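Local coordinates for protein MJ1225 (Methanocaldococcus jannaschii, PDB 3KH5) that binds AMP and ADP through its CBS domains and probably acts as an archaeal counterpart of the regulatory gamma subunit of AMP-activated protein kinase, at residues A[59-64]-A[76-81]. Numbering follows the deposited sequence.
Sequences DFMGGG and RNFLAA
Phe60, Phe78 and Ala81 form a small, buried hydrophobic contact between the C-terminal end of helix 54-63, in the first of the protein's four CBS repeats, and the short helix 78-81 further along the chain. Phenylalanine suits position 60 because its long, flat side chain spans the space between two well-separated helices: the nearest CA atoms, those of Met61 and Phe78, are 8.3 Å apart. Each phenylalanine holds its CG anti to the backbone N (chi1 173° in Phe60), and the two rings meet rim to rim, CE2 of Phe60 lying 3.6 Å from CE1 of Phe78. Their planes are inclined at 41°, and neither ring lies over the face of the other, so they pack without stacking. Met61 adds its CG more loosely beside CE1 of Phe78, and its side chain also reaches Phe199 and Leu203 of helix 196-203. Ile70 of the intervening helix 68-73 touches both phenylalanines and Ala81, and so joins the same apolar cluster. A bound AMP lies about 7 Å from the side chain of Phe60. Asn77 caps helix 78-81, its OD1 accepting a weak bond from Ala80 N. At the C-terminal end of helix 54-63, a wider pi-type turn brings Gly64 N to Asp59 O, which also accepts from Gly62 N; at the phi of Gly62 (149°) a CB would be jammed against the carbonyl O of Met61, which suits glycine. Alanine fits position 81 because its short side chain lets the Phe60 ring come close, with CB near the ring plane at its edge, 3.9 Å from CZ.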
loop_
_atom_site.group_PDB
_atom_site.type_symbol
_atom_site.label_atom_id
_atom_site.label_comp_id
_atom_site.label_asym_id
_atom_site.label_seq_id
_atom_site.Cartn_x
_atom_site.Cartn_y
_atom_site.Cartn_z
ATOM N N ASP A 59 -0.998 7.263 8.189
ATOM C CA ASP A 59 -1.880 7.497 9.337
ATOM C C ASP A 59 -1.139 8.279 10.442
ATOM O O ASP A 59 -1.566 9.363 10.861
ATOM C CB ASP A 59 -2.347 6.114 9.825
ATOM C CG ASP A 59 -3.410 6.172 10.910
ATOM O OD1 ASP A 59 -3.436 7.127 11.709
ATOM O OD2 ASP A 59 -4.213 5.215 10.983
ATOM N N PHE A 60 -0.023 7.705 10.887
ATOM C CA PHE A 60 0.903 8.294 11.854
ATOM C C PHE A 60 1.328 9.729 11.514
ATOM O O PHE A 60 1.399 10.584 12.394
ATOM C CB PHE A 60 2.124 7.371 11.940
ATOM C CG PHE A 60 3.255 7.896 12.773
ATOM C CD1 PHE A 60 3.131 8.019 14.153
ATOM C CD2 PHE A 60 4.474 8.213 12.178
ATOM C CE1 PHE A 60 4.193 8.483 14.924
ATOM C CE2 PHE A 60 5.544 8.678 12.939
ATOM C CZ PHE A 60 5.403 8.813 14.315
ATOM N N MET A 61 1.596 9.981 10.235
ATOM C CA MET A 61 2.044 11.295 9.773
ATOM C C MET A 61 0.971 12.381 9.844
ATOM O O MET A 61 1.290 13.569 9.736
ATOM C CB MET A 61 2.556 11.202 8.336
ATOM C CG MET A 61 3.997 10.732 8.191
ATOM S SD MET A 61 4.412 10.230 6.496
ATOM C CE MET A 61 3.230 11.171 5.516
ATOM N N GLY A 62 -0.291 11.985 10.009
ATOM C CA GLY A 62 -1.393 12.962 9.961
ATOM C C GLY A 62 -2.718 12.429 9.444
ATOM O O GLY A 62 -3.771 12.992 9.748
ATOM N N GLY A 63 -2.668 11.348 8.669
ATOM C CA GLY A 63 -3.855 10.794 8.021
ATOM C C GLY A 63 -4.929 10.235 8.940
ATOM O O GLY A 63 -6.096 10.165 8.556
ATOM N N GLY A 64 -4.555 9.832 10.148
ATOM C CA GLY A 64 -5.537 9.246 11.048
ATOM C C GLY A 64 -5.195 9.338 12.514
ATOM O O GLY A 64 -4.407 10.187 12.932
ATOM N N ARG A 76 4.345 17.253 18.990
ATOM C CA ARG A 76 4.631 17.645 17.613
ATOM C C ARG A 76 6.038 17.297 17.128
ATOM O O ARG A 76 6.405 17.634 15.999
ATOM C CB ARG A 76 4.388 19.142 17.429
ATOM C CG ARG A 76 2.964 19.578 17.709
ATOM C CD ARG A 76 2.481 20.338 16.529
ATOM N NE ARG A 76 2.996 19.696 15.325
ATOM C CZ ARG A 76 2.717 20.072 14.086
ATOM N NH1 ARG A 76 1.911 21.102 13.858
ATOM N NH2 ARG A 76 3.243 19.411 13.066
ATOM N N ASN A 77 6.815 16.627 17.971
ATOM C CA ASN A 77 8.171 16.238 17.613
ATOM C C ASN A 77 8.197 14.899 16.878
ATOM O O ASN A 77 8.199 13.836 17.505
ATOM C CB ASN A 77 9.037 16.180 18.870
ATOM C CG ASN A 77 10.517 16.202 18.567
ATOM O OD1 ASN A 77 10.943 16.053 17.420
ATOM N ND2 ASN A 77 11.319 16.391 19.607
ATOM N N PHE A 78 8.216 14.971 15.549
ATOM C CA PHE A 78 8.222 13.791 14.686
ATOM C C PHE A 78 9.471 12.948 14.893
ATOM O O PHE A 78 9.400 11.718 14.920
ATOM C CB PHE A 78 8.121 14.220 13.220
ATOM C CG PHE A 78 8.257 13.091 12.239
ATOM C CD1 PHE A 78 7.191 12.233 11.997
ATOM C CD2 PHE A 78 9.444 12.899 11.537
ATOM C CE1 PHE A 78 7.307 11.192 11.086
ATOM C CE2 PHE A 78 9.568 11.859 10.622
ATOM C CZ PHE A 78 8.496 11.004 10.396
ATOM N N LEU A 79 10.610 13.620 15.027
ATOM C CA LEU A 79 11.882 12.944 15.224
ATOM C C LEU A 79 11.944 12.179 16.540
ATOM O O LEU A 79 12.504 11.077 16.590
ATOM C CB LEU A 79 13.040 13.933 15.103
ATOM C CG LEU A 79 13.895 13.855 13.832
ATOM C CD1 LEU A 79 13.088 13.331 12.640
ATOM C CD2 LEU A 79 14.501 15.224 13.532
ATOM N N ALA A 80 11.374 12.749 17.600
ATOM C CA ALA A 80 11.273 12.018 18.862
ATOM C C ALA A 80 10.257 10.875 18.768
ATOM O O ALA A 80 10.506 9.774 19.267
ATOM C CB ALA A 80 10.914 12.958 20.003
ATOM N N ALA A 81 9.122 11.151 18.123
ATOM C CA ALA A 81 8.019 10.196 18.007
ATOM C C ALA A 81 8.432 8.924 17.284
ATOM O O ALA A 81 7.965 7.835 17.619
ATOM C CB ALA A 81 6.824 10.839 17.313
#